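Local structure of Glyoxalase/bleomycin resistance protein/dioxygenase (Albidiferax ferrireducens T118, 4QB5) at residues 34-39 against 133-138; 52-57 against 61-66; 59-62 against 67-70; 99-104 against 138-143. The protein belongs to the vicinal oxygen chelate superfamily and may have dioxygenase activity, though its substrate and exact reaction remain unclear. One frame throughout, in Å; residues are numbered along the deposited sequence.

Interaction 1. Residues 34-39 against 133-138; sequences LEVSKK and RDPDGN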
loop_
_atom_site.group_PDB
_atom_site.type_symbol
_atom_site.label_atom_id
_atom_site.label_comp_id
_atom_site.label_asym_id
_atom_site.label_seq_id
_atom_site.Cartn_x
_atom_site.Cartn_y
_atom_site.Cartn_z
ATOM N N LEU C 34 6.115 6.469 -16.523
ATOM C CA LEU C 34 6.962 6.736 -15.405
ATOM C C LEU C 34 7.330 8.219 -15.180
ATOM O O LEU C 34 7.423 8.672 -14.034
ATOM C CB LEU C 34 8.208 5.916 -15.488
ATOM C CG LEU C 34 8.199 4.513 -14.959
ATOM C CD1 LEU C 34 9.466 3.808 -15.428
ATOM C CD2 LEU C 34 8.101 4.429 -13.456
ATOM N N GLU C 35 7.540 8.971 -16.269
ATOM C CA GLU C 35 8.016 10.326 -16.161
ATOM C C GLU C 35 6.884 11.230 -15.766
ATOM O O GLU C 35 7.071 12.118 -14.939
ATOM C CB GLU C 35 8.703 10.784 -17.501
ATOM C CG GLU C 35 9.977 10.023 -17.782
ATOM C CD GLU C 35 11.011 10.113 -16.665
ATOM O OE1 GLU C 35 11.176 11.180 -16.011
ATOM O OE2 GLU C 35 11.686 9.115 -16.414
ATOM N N VAL C 36 5.716 11.027 -16.358
ATOM C CA VAL C 36 4.498 11.688 -15.904
ATOM C C VAL C 36 4.250 11.423 -14.388
ATOM O O VAL C 36 3.974 12.362 -13.639
ATOM C CB VAL C 36 3.276 11.312 -16.760
ATOM C CG1 VAL C 36 1.968 11.718 -16.076
ATOM C CG2 VAL C 36 3.352 12.002 -18.143
ATOM N N SER C 37 4.387 10.173 -13.934
ATOM C CA SER C 37 4.117 9.855 -12.527
ATOM C C SER C 37 5.200 10.401 -11.600
ATOM O O SER C 37 4.905 10.764 -10.513
ATOM C CB SER C 37 3.959 8.319 -12.348
ATOM O OG SER C 37 2.754 7.898 -13.011
ATOM N N LYS C 38 6.459 10.376 -12.023
ATOM C CA LYS C 38 7.556 10.967 -11.283
ATOM C C LYS C 38 7.283 12.457 -10.999
ATOM O O LYS C 38 7.497 12.959 -9.892
ATOM C CB LYS C 38 8.863 10.832 -12.028
ATOM C CG LYS C 38 10.015 11.401 -11.224
ATOM C CD LYS C 38 11.280 11.423 -12.020
ATOM C CE LYS C 38 12.448 11.674 -11.110
ATOM N NZ LYS C 38 12.437 13.040 -10.580
ATOM N N LYS C 39 6.774 13.150 -11.991
ATOM C CA LYS C 39 6.550 14.567 -11.836
ATOM C C LYS C 39 5.383 14.811 -10.867
ATOM O O LYS C 39 5.460 15.685 -9.995
ATOM C CB LYS C 39 6.325 15.190 -13.189
ATOM C CG LYS C 39 6.022 16.675 -13.102
ATOM C CD LYS C 39 5.952 17.289 -14.510
ATOM C CE LYS C 39 4.809 18.284 -14.577
ATOM N NZ LYS C 39 3.536 17.603 -14.179
ATOM N N ARG C 133 -6.891 10.754 -6.833
ATOM C CA ARG C 133 -6.396 9.695 -7.724
ATOM C C ARG C 133 -5.188 10.273 -8.416
ATOM O O ARG C 133 -5.268 11.411 -8.930
ATOM C CB ARG C 133 -7.453 9.283 -8.778
ATOM C CG ARG C 133 -8.637 8.607 -8.100
ATOM C CD ARG C 133 -9.615 7.955 -9.035
ATOM N NE ARG C 133 -10.116 6.719 -8.411
ATOM C CZ ARG C 133 -11.128 6.623 -7.565
ATOM N NH1 ARG C 133 -11.858 7.706 -7.186
ATOM N NH2 ARG C 133 -11.452 5.404 -7.137
ATOM N N ASP C 134 -4.149 9.467 -8.521
ATOM C CA ASP C 134 -2.980 9.812 -9.297
ATOM C C ASP C 134 -3.340 9.719 -10.815
ATOM O O ASP C 134 -4.476 9.393 -11.189
ATOM C CB ASP C 134 -1.734 9.023 -8.813
ATOM C CG ASP C 134 -1.634 7.599 -9.365
ATOM O OD1 ASP C 134 -2.491 7.150 -10.175
ATOM O OD2 ASP C 134 -0.638 6.891 -8.973
ATOM N N PRO C 135 -2.408 10.074 -11.667
ATOM C CA PRO C 135 -2.662 10.091 -13.107
ATOM C C PRO C 135 -3.065 8.752 -13.641
ATOM O O PRO C 135 -3.717 8.732 -14.638
ATOM C CB PRO C 135 -1.308 10.521 -13.711
ATOM C CG PRO C 135 -0.700 11.360 -12.629
ATOM C CD PRO C 135 -1.110 10.683 -11.326
ATOM N N ASP C 136 -2.720 7.657 -12.955
ATOM C CA ASP C 136 -3.132 6.292 -13.370
ATOM C C ASP C 136 -4.413 5.792 -12.714
ATOM O O ASP C 136 -4.809 4.701 -12.988
ATOM C CB ASP C 136 -1.989 5.318 -13.088
ATOM C CG ASP C 136 -0.789 5.577 -13.993
ATOM O OD1 ASP C 136 -0.735 5.010 -15.113
ATOM O OD2 ASP C 136 0.065 6.400 -13.634
ATOM N N GLY C 137 -5.074 6.592 -11.881
ATOM C CA GLY C 137 -6.257 6.117 -11.185
ATOM C C GLY C 137 -5.903 5.450 -9.837
ATOM O O GLY C 137 -6.794 5.035 -9.085
ATOM N N ASN C 138 -4.645 5.355 -9.461
ATOM C CA ASN C 138 -4.373 4.882 -8.088
ATOM C C ASN C 138 -4.975 5.823 -7.028
ATOM O O ASN C 138 -4.766 7.035 -7.078
ATOM C CB ASN C 138 -2.878 4.708 -7.790
ATOM C CG ASN C 138 -2.189 3.729 -8.747
ATOM O OD1 ASN C 138 -1.261 4.098 -9.475
ATOM N ND2 ASN C 138 -2.628 2.489 -8.741
HETATM O O HOH W 1 1.639 7.292 -15.577
HETATM O O HOH W 2 0.619 7.806 -11.553
#

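Interaction 2. Residues 52-57 against 61-66; sequences PGVANK and FYRSPA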
loop_
_atom_site.group_PDB
_atom_site.type_symbol
_atom_site.label_atom_id
_atom_site.label_comp_id
_atom_site.label_asym_id
_atom_site.label_seq_id
_atom_site.Cartn_x
_atom_site.Cartn_y
_atom_site.Cartn_z
ATOM N N PRO C 52 12.975 13.921 -4.079
ATOM C CA PRO C 52 12.402 13.429 -5.315
ATOM C C PRO C 52 12.719 11.986 -5.609
ATOM O O PRO C 52 13.572 11.387 -4.977
ATOM C CB PRO C 52 13.009 14.350 -6.402
ATOM C CG PRO C 52 14.234 14.964 -5.789
ATOM C CD PRO C 52 13.979 14.994 -4.302
ATOM N N GLY C 53 12.037 11.462 -6.603
ATOM C CA GLY C 53 12.141 10.049 -6.965
ATOM C C GLY C 53 13.515 9.713 -7.481
ATOM O O GLY C 53 14.045 10.490 -8.182
ATOM N N VAL C 54 14.050 8.553 -7.143
ATOM C CA VAL C 54 15.402 8.092 -7.576
ATOM C C VAL C 54 15.204 6.843 -8.414
ATOM O O VAL C 54 14.519 5.893 -7.986
ATOM C CB VAL C 54 16.256 7.726 -6.339
ATOM C CG1 VAL C 54 17.611 7.140 -6.736
ATOM C CG2 VAL C 54 16.399 8.947 -5.432
ATOM N N ALA C 55 15.757 6.859 -9.613
ATOM C CA ALA C 55 15.642 5.787 -10.601
ATOM C C ALA C 55 16.267 4.493 -10.159
ATOM O O ALA C 55 17.291 4.476 -9.516
ATOM C CB ALA C 55 16.243 6.195 -11.966
ATOM N N ASN C 56 15.632 3.386 -10.534
ATOM C CA ASN C 56 16.219 2.115 -10.399
ATOM C C ASN C 56 15.469 1.126 -11.256
ATOM O O ASN C 56 14.339 0.695 -10.895
ATOM C CB ASN C 56 16.221 1.684 -8.956
ATOM C CG ASN C 56 16.880 0.354 -8.790
ATOM O OD1 ASN C 56 16.363 -0.665 -9.254
ATOM N ND2 ASN C 56 18.056 0.348 -8.171
ATOM N N LYS C 57 16.049 0.816 -12.412
ATOM C CA LYS C 57 15.408 -0.018 -13.424
ATOM C C LYS C 57 14.161 0.728 -13.886
ATOM O O LYS C 57 14.219 1.932 -14.008
ATOM C CB LYS C 57 15.104 -1.419 -12.868
ATOM C CG LYS C 57 16.355 -2.191 -12.428
ATOM C CD LYS C 57 16.162 -3.720 -12.422
ATOM C CE LYS C 57 16.148 -4.335 -11.028
ATOM N NZ LYS C 57 15.985 -5.815 -11.133
ATOM N N PHE C 61 11.884 5.441 -6.774
ATOM C CA PHE C 61 11.740 5.205 -5.338
ATOM C C PHE C 61 11.813 6.489 -4.563
ATOM O O PHE C 61 12.623 7.400 -4.890
ATOM C CB PHE C 61 12.850 4.279 -4.827
ATOM C CG PHE C 61 12.641 2.855 -5.207
ATOM C CD1 PHE C 61 11.707 2.096 -4.536
ATOM C CD2 PHE C 61 13.348 2.285 -6.230
ATOM C CE1 PHE C 61 11.497 0.774 -4.876
ATOM C CE2 PHE C 61 13.130 0.952 -6.594
ATOM C CZ PHE C 61 12.222 0.200 -5.921
ATOM N N TYR C 62 10.967 6.552 -3.542
ATOM C CA TYR C 62 10.817 7.708 -2.657
ATOM C C TYR C 62 11.041 7.181 -1.242
ATOM O O TYR C 62 10.153 6.559 -0.619
ATOM C CB TYR C 62 9.376 8.271 -2.771
ATOM C CG TYR C 62 9.105 8.877 -4.112
ATOM C CD1 TYR C 62 8.781 8.098 -5.194
ATOM C CD2 TYR C 62 9.202 10.265 -4.307
ATOM C CE1 TYR C 62 8.534 8.655 -6.432
ATOM C CE2 TYR C 62 8.989 10.813 -5.539
ATOM C CZ TYR C 62 8.682 10.015 -6.605
ATOM O OH TYR C 62 8.443 10.644 -7.803
ATOM N N ARG C 63 12.251 7.346 -0.772
ATOM C CA ARG C 63 12.693 6.725 0.457
ATOM C C ARG C 63 12.598 7.709 1.608
ATOM O O ARG C 63 12.777 8.908 1.431
ATOM C CB ARG C 63 14.122 6.217 0.281
ATOM C CG ARG C 63 14.276 5.181 -0.835
ATOM C CD ARG C 63 15.655 4.483 -0.847
ATOM N NE ARG C 63 15.792 3.447 -1.899
ATOM C CZ ARG C 63 16.189 3.655 -3.161
ATOM N NH1 ARG C 63 16.517 4.872 -3.593
ATOM N NH2 ARG C 63 16.258 2.628 -4.016
ATOM N N SER C 64 12.276 7.199 2.783
ATOM C CA SER C 64 12.421 7.951 4.040
ATOM C C SER C 64 13.053 7.027 5.065
ATOM O O SER C 64 13.291 5.867 4.794
ATOM C CB SER C 64 11.070 8.434 4.612
ATOM O OG SER C 64 10.313 7.328 5.138
ATOM N N PRO C 65 13.318 7.554 6.266
ATOM C CA PRO C 65 13.800 6.680 7.311
ATOM C C PRO C 65 12.795 5.628 7.795
ATOM O O PRO C 65 13.210 4.650 8.395
ATOM C CB PRO C 65 14.168 7.657 8.429
ATOM C CG PRO C 65 14.592 8.883 7.694
ATOM C CD PRO C 65 13.652 8.970 6.532
ATOM N N ALA C 66 11.501 5.780 7.545
ATOM C CA ALA C 66 10.599 4.665 7.903
ATOM C C ALA C 66 9.552 4.347 6.839
ATOM O O ALA C 66 8.379 4.700 6.987
ATOM C CB ALA C 66 9.977 4.852 9.302
#

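Interaction 3. Residues 59-62 against 67-70; sequences RYFY and GTFG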
loop_
_atom_site.group_PDB
_atom_site.type_symbol
_atom_site.label_atom_id
_atom_site.label_comp_id
_atom_site.label_asym_id
_atom_site.label_seq_id
_atom_site.Cartn_x
_atom_site.Cartn_y
_atom_site.Cartn_z
ATOM N N ARG C 59 11.606 1.870 -12.351
ATOM C CA ARG C 59 10.976 2.373 -11.133
ATOM C C ARG C 59 11.596 3.669 -10.667
ATOM O O ARG C 59 12.807 3.928 -10.873
ATOM C CB ARG C 59 11.195 1.429 -9.971
ATOM C CG ARG C 59 10.637 0.045 -10.145
ATOM C CD ARG C 59 11.658 -1.024 -10.478
ATOM N NE ARG C 59 12.845 -1.122 -9.628
ATOM C CZ ARG C 59 13.113 -2.077 -8.738
ATOM N NH1 ARG C 59 12.233 -3.027 -8.397
ATOM N NH2 ARG C 59 14.294 -2.072 -8.140
ATOM N N TYR C 60 10.800 4.440 -9.934
ATOM C CA TYR C 60 11.324 5.483 -9.106
ATOM C C TYR C 60 10.922 5.231 -7.667
ATOM O O TYR C 60 9.728 4.940 -7.385
ATOM C CB TYR C 60 10.795 6.847 -9.558
ATOM C CG TYR C 60 11.458 7.402 -10.807
ATOM C CD1 TYR C 60 12.680 8.080 -10.744
ATOM C CD2 TYR C 60 10.839 7.291 -12.040
ATOM C CE1 TYR C 60 13.274 8.593 -11.902
ATOM C CE2 TYR C 60 11.430 7.776 -13.186
ATOM C CZ TYR C 60 12.642 8.429 -13.113
ATOM O OH TYR C 60 13.133 8.913 -14.295
ATOM N N PHE C 61 11.884 5.441 -6.774
ATOM C CA PHE C 61 11.740 5.205 -5.338
ATOM C C PHE C 61 11.813 6.489 -4.563
ATOM O O PHE C 61 12.623 7.400 -4.890
ATOM C CB PHE C 61 12.850 4.279 -4.827
ATOM C CG PHE C 61 12.641 2.855 -5.207
ATOM C CD1 PHE C 61 11.707 2.096 -4.536
ATOM C CD2 PHE C 61 13.348 2.285 -6.230
ATOM C CE1 PHE C 61 11.497 0.774 -4.876
ATOM C CE2 PHE C 61 13.130 0.952 -6.594
ATOM C CZ PHE C 61 12.222 0.200 -5.921
ATOM N N TYR C 62 10.967 6.552 -3.542
ATOM C CA TYR C 62 10.817 7.708 -2.657
ATOM C C TYR C 62 11.041 7.181 -1.242
ATOM O O TYR C 62 10.153 6.559 -0.619
ATOM C CB TYR C 62 9.376 8.271 -2.771
ATOM C CG TYR C 62 9.105 8.877 -4.112
ATOM C CD1 TYR C 62 8.781 8.098 -5.194
ATOM C CD2 TYR C 62 9.202 10.265 -4.307
ATOM C CE1 TYR C 62 8.534 8.655 -6.432
ATOM C CE2 TYR C 62 8.989 10.813 -5.539
ATOM C CZ TYR C 62 8.682 10.015 -6.605
ATOM O OH TYR C 62 8.443 10.644 -7.803
ATOM N N GLY C 67 9.999 3.579 5.822
ATOM C CA GLY C 67 9.226 3.291 4.618
ATOM C C GLY C 67 9.730 3.878 3.301
ATOM O O GLY C 67 10.358 4.960 3.211
ATOM N N THR C 68 9.471 3.098 2.262
ATOM C CA THR C 68 9.775 3.457 0.893
ATOM C C THR C 68 8.516 3.320 0.063
ATOM O O THR C 68 7.751 2.338 0.193
ATOM C CB THR C 68 10.880 2.546 0.407
ATOM O OG1 THR C 68 12.011 2.782 1.236
ATOM C CG2 THR C 68 11.252 2.830 -1.016
ATOM N N PHE C 69 8.278 4.310 -0.778
ATOM C CA PHE C 69 7.220 4.242 -1.777
ATOM C C PHE C 69 7.839 4.142 -3.123
ATOM O O PHE C 69 8.844 4.828 -3.394
ATOM C CB PHE C 69 6.352 5.510 -1.734
ATOM C CG PHE C 69 5.377 5.601 -2.854
ATOM C CD1 PHE C 69 4.270 4.750 -2.933
ATOM C CD2 PHE C 69 5.494 6.616 -3.803
ATOM C CE1 PHE C 69 3.374 4.826 -3.981
ATOM C CE2 PHE C 69 4.588 6.694 -4.864
ATOM C CZ PHE C 69 3.497 5.841 -4.912
ATOM N N GLY C 70 7.228 3.351 -4.007
ATOM C CA GLY C 70 7.734 3.264 -5.379
ATOM C C GLY C 70 6.674 3.255 -6.450
ATOM O O GLY C 70 5.538 2.795 -6.244
#

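Interaction 4. Residues 99-104 against 138-143; sequences DAFHAA and NKICAL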
loop_
_atom_site.group_PDB
_atom_site.type_symbol
_atom_site.label_atom_id
_atom_site.label_comp_id
_atom_site.label_asym_id
_atom_site.label_seq_id
_atom_site.Cartn_x
_atom_site.Cartn_y
_atom_site.Cartn_z
ATOM N N ASP C 99 -3.708 19.586 2.998
ATOM C CA ASP C 99 -4.270 20.439 1.959
ATOM C C ASP C 99 -3.203 20.775 0.892
ATOM O O ASP C 99 -3.546 20.944 -0.236
ATOM C CB ASP C 99 -4.778 21.747 2.508
ATOM C CG ASP C 99 -6.109 21.591 3.263
ATOM O OD1 ASP C 99 -6.782 20.534 3.224
ATOM O OD2 ASP C 99 -6.420 22.556 3.922
ATOM N N ALA C 100 -1.968 20.988 1.294
ATOM C CA ALA C 100 -0.850 21.260 0.307
ATOM C C ALA C 100 -0.606 20.085 -0.630
ATOM O O ALA C 100 -0.397 20.226 -1.824
ATOM C CB ALA C 100 0.410 21.503 1.126
ATOM N N PHE C 101 -0.675 18.881 -0.068
ATOM C CA PHE C 101 -0.674 17.633 -0.849
ATOM C C PHE C 101 -1.778 17.583 -1.894
ATOM O O PHE C 101 -1.524 17.318 -3.056
ATOM C CB PHE C 101 -0.875 16.515 0.200
ATOM C CG PHE C 101 -1.032 15.124 -0.310
ATOM C CD1 PHE C 101 0.043 14.242 -0.210
ATOM C CD2 PHE C 101 -2.284 14.613 -0.609
ATOM C CE1 PHE C 101 -0.109 12.897 -0.532
ATOM C CE2 PHE C 101 -2.450 13.255 -0.941
ATOM C CZ PHE C 101 -1.360 12.400 -0.888
ATOM N N HIS C 102 -2.998 17.840 -1.447
ATOM C CA HIS C 102 -4.149 17.836 -2.297
ATOM C C HIS C 102 -3.971 18.856 -3.423
ATOM O O HIS C 102 -4.178 18.533 -4.585
ATOM C CB HIS C 102 -5.440 18.079 -1.506
ATOM C CG HIS C 102 -6.671 17.978 -2.339
ATOM N ND1 HIS C 102 -7.413 16.818 -2.453
ATOM C CD2 HIS C 102 -7.299 18.892 -3.099
ATOM C CE1 HIS C 102 -8.425 17.017 -3.267
ATOM N NE2 HIS C 102 -8.383 18.272 -3.668
ATOM N N ALA C 103 -3.561 20.075 -3.072
ATOM C CA ALA C 103 -3.322 21.095 -4.077
ATOM C C ALA C 103 -2.227 20.686 -5.080
ATOM O O ALA C 103 -2.373 20.914 -6.274
ATOM C CB ALA C 103 -2.972 22.457 -3.403
ATOM N N ALA C 104 -1.114 20.154 -4.605
ATOM C CA ALA C 104 -0.073 19.777 -5.488
ATOM C C ALA C 104 -0.575 18.679 -6.434
ATOM O O ALA C 104 -0.292 18.689 -7.647
ATOM C CB ALA C 104 1.116 19.288 -4.706
ATOM N N ASN C 138 -4.645 5.355 -9.461
ATOM C CA ASN C 138 -4.373 4.882 -8.088
ATOM C C ASN C 138 -4.975 5.823 -7.028
ATOM O O ASN C 138 -4.766 7.035 -7.078
ATOM C CB ASN C 138 -2.878 4.708 -7.790
ATOM C CG ASN C 138 -2.189 3.729 -8.747
ATOM O OD1 ASN C 138 -1.261 4.098 -9.475
ATOM N ND2 ASN C 138 -2.628 2.489 -8.741
ATOM N N LYS C 139 -5.711 5.258 -6.055
ATOM C CA LYS C 139 -6.383 6.052 -5.052
ATOM C C LYS C 139 -5.481 6.253 -3.878
ATOM O O LYS C 139 -4.983 5.281 -3.324
ATOM C CB LYS C 139 -7.706 5.367 -4.607
ATOM C CG LYS C 139 -8.548 6.242 -3.718
ATOM C CD LYS C 139 -9.904 5.577 -3.454
ATOM C CE LYS C 139 -10.838 6.543 -2.791
ATOM N NZ LYS C 139 -12.010 5.796 -2.234
ATOM N N ILE C 140 -5.243 7.518 -3.510
ATOM C CA ILE C 140 -4.243 7.851 -2.466
ATOM C C ILE C 140 -4.829 8.914 -1.555
ATOM O O ILE C 140 -5.794 9.585 -1.908
ATOM C CB ILE C 140 -2.885 8.319 -3.080
ATOM C CG1 ILE C 140 -3.089 9.650 -3.839
ATOM C CG2 ILE C 140 -2.335 7.218 -3.999
ATOM C CD1 ILE C 140 -1.868 10.176 -4.554
ATOM N N CYS C 141 -4.290 9.074 -0.369
ATOM C CA CYS C 141 -4.698 10.180 0.484
ATOM C C CYS C 141 -3.583 10.540 1.402
ATOM O O CYS C 141 -2.562 9.800 1.531
ATOM C CB CYS C 141 -5.958 9.864 1.307
ATOM S SG CYS C 141 -5.676 8.525 2.410
ATOM N N ALA C 142 -3.695 11.732 1.916
ATOM C CA ALA C 142 -2.817 12.182 3.015
ATOM C C ALA C 142 -3.681 12.230 4.285
ATOM O O ALA C 142 -4.855 12.684 4.251
ATOM C CB ALA C 142 -2.214 13.554 2.716
ATOM N N LEU C 143 -3.147 11.701 5.373
ATOM C CA LEU C 143 -3.897 11.628 6.620
ATOM C C LEU C 143 -3.096 12.202 7.759
ATOM O O LEU C 143 -1.908 11.840 7.973
ATOM C CB LEU C 143 -4.230 10.163 6.930
ATOM C CG LEU C 143 -4.983 9.814 8.218
ATOM C CD1 LEU C 143 -5.722 8.478 8.080
ATOM C CD2 LEU C 143 -4.034 9.723 9.380
#

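Interaction 1. Residues 34-39 against 133-138
Ser-37 and Asp-136 meet through water. Ser-37 OG and Asp-136 OD2 are 3.1 Å apart, and two waters bridge them. Water 1 is 2.7 Å from Asp-136 OD2 and 2.9 Å from Ser-37 OG. Water 2 lies 2.6 Å from each of these two oxygens. Both waters donate to the carboxylate. The other oxygen of this carboxylate, Asp-136 OD1, accepts from the backbone N of Asn-32, so both ends of the group are engaged. With its OG beside the backbone N (chi1 -68°), Ser-37 also makes a weak bond to the carbonyl of Asp-33.

The apolar part is small. Val-36 CG1 touches Pro-135 CB at 4.2 Å.

A third set of bonds shapes the loop itself. Residues 134-137 form a type I beta turn. Asp-134 OD1 accepts from Asp-136 N at 2.8 Å, which makes an Asx turn, and from Asn-138 N at 2.9 Å. The two N-H groups come from opposite faces of the carboxylate plane, about 50° out of it. This pins the turn that presents Pro-135 and Asp-136. Gly-137, with phi at 89°, closes it.

The contact sets the first turns of helix 34-46 against the connection between strands 127-133 and 139-144. Further along that helix, Phe-40 packs on Pro-135 and the Tyr-41 hydroxyl bonds to Asp-134 OD2.

Interaction 2. Residues 52-57 against 61-66
Val-54 and Phe-61 form the hydrogen-bonded pair of an antiparallel beta hairpin between strands 54-55 and 59-64. Val-54 N donates to Phe-61 O at 2.9 Å, and Phe-61 N returns a bond of the same length to Val-54 O. Strand 54-55 is very short and is an outer strand of its sheet within this chain.

Side chains divide between two faces. On one are Val-54, Phe-61 and Arg-63. The edge of the Phe-61 ring, near CE2, meets Asn-56 CB at 4.0 Å in the plane of the ring. Arg-63, extended from CG to NE, runs back along its own strand. Phe-61 CB sits over the centre of one face of its guanidinium. Its NH1 reaches Val-54 CB at 4.0 Å, and the two side chains cross at about a right angle.

Tyr-62 projects from the other face, toward helix 34-46. With CG anti to its carbonyl carbon (chi1 -68°), its ring comes to lie against the backbone of Gly-53. The CA of Gly-53 sits 3.7 Å from the Tyr-62 ring centroid and 20° off the normal, a CH-pi contact. The absence of a side chain at Gly-53 leaves room for the ring. Asp-42 OD1 then joins both partners, accepting from Gly-53 N and bonding Tyr-62 OH. The same Gly-53 CA also points a hydrogen at the hairpin backbone, 3.4 Å from Phe-61 O.

Interaction 3. Residues 59-62 against 67-70
Tyr-62 and Phe-69 face each other as a hydrogen-bonded pair in the antiparallel hairpin of strands 59-64 and 67-72, neighbours in the first beta sheet of the chain. Tyr-62 N donates to Phe-69 O at 2.7 Å, and Phe-69 N to Tyr-62 O at 2.9 Å.

The Tyr-62 side chain starts close to the same carbonyl. Its CB is 3.5 Å from Phe-69 O, and its CG is 4.1 Å from that oxygen. The ring then presents its edge to Phe-69 O, with CD1 3.7 Å away. Tyr-62 CD1 also meets Phe-69 CD2 at 3.9 Å, where the two rings approach obliquely. Past CD1 the ring leaves strand 67-72 and heads for helix 34-46.

The two side chains lie alongside each other, pointing the same way, with ring planes at 44°. CG of Phe-69 is anti to its backbone N (chi1 172°), which lays its ring beside that of Tyr-62. The Phe-69 ring also meets Tyr-41 and, edge-to-face, Phe-90. Both side chains are buried, with partners on helix 34-46 and on strand 87-91 of the other sheet.

On the opposite sheet face, Phe-61 CD1 touches Thr-68 CG2 at 3.6 Å. The backbones approach closely at Gly-70, where Gly-70 CA lies 3.3 Å from Tyr-60 O.

Interaction 4. Residues 99-104 against 138-143
The 2.9 Å bond from Ala-104 N to Ala-100 O belongs to the helical ladder that carries Phe-101 onto Ala-142. No hydrogen bond crosses between the two segments. The polar atom nearest the ring across the contact is Ala-142 N, 3.5 Å from Phe-101 CE2.

Ala-142 CB stands over the centre of the Phe-101 ring. It is 3.5 Å from the centroid and only 9° off the normal, a nearly ideal CH-pi contact. The far end of the ring runs on along the strand. There Phe-101 CZ lies 3.7 Å from the backbone C of Cys-141 and 4.3 Å from Ile-140 CD1. CG of Phe-101 is anti to its backbone N (chi1 175°), which sends the ring from the helix down onto the strand.

The helix and strand 139-143 run roughly antiparallel, at 150°, with their axes 8.5 Å apart. Helix 95-107 lies on the sheet that contains strand 139-144. Leu-44 of helix 34-46 touches both Phe-101 and Ile-140, so helices 34-46 and 95-107 meet here. Cys-141 points away from the helix and packs on His-26 of the second subunit.

The side chains that touch are apolar, and no hydrogen bond joins the segments. The contact is therefore held by close fit and dispersion, with the strand's polar backbone groups engaged by the neighbouring strands, as in the bonding of Ala-142 with Ala-130.

How the interactions relate
Interactions 2 and 3 share Phe-61 and Tyr-62 on strand 59-64, and their centres are 4 Å apart. Together they join three strands of the first sheet. Interaction 1 ties helix 34-46, which lies against this sheet, to a loop of the second sheet. Glu-35 links it to interaction 3, with OE2 2.6 Å from Tyr-60 OH, a probable hydrogen bond. Asn-138, just before strand 139-144, belongs to the segments of both interactions 1 and 4. Interactions 3 and 4 have centres 17 Å apart, on opposite sides of the chain's centre. The four contacts thus span the paired beta-alpha-beta-beta-beta modules expected of this superfamily. Interactions 2, 3 and 4 also reach the second subunit.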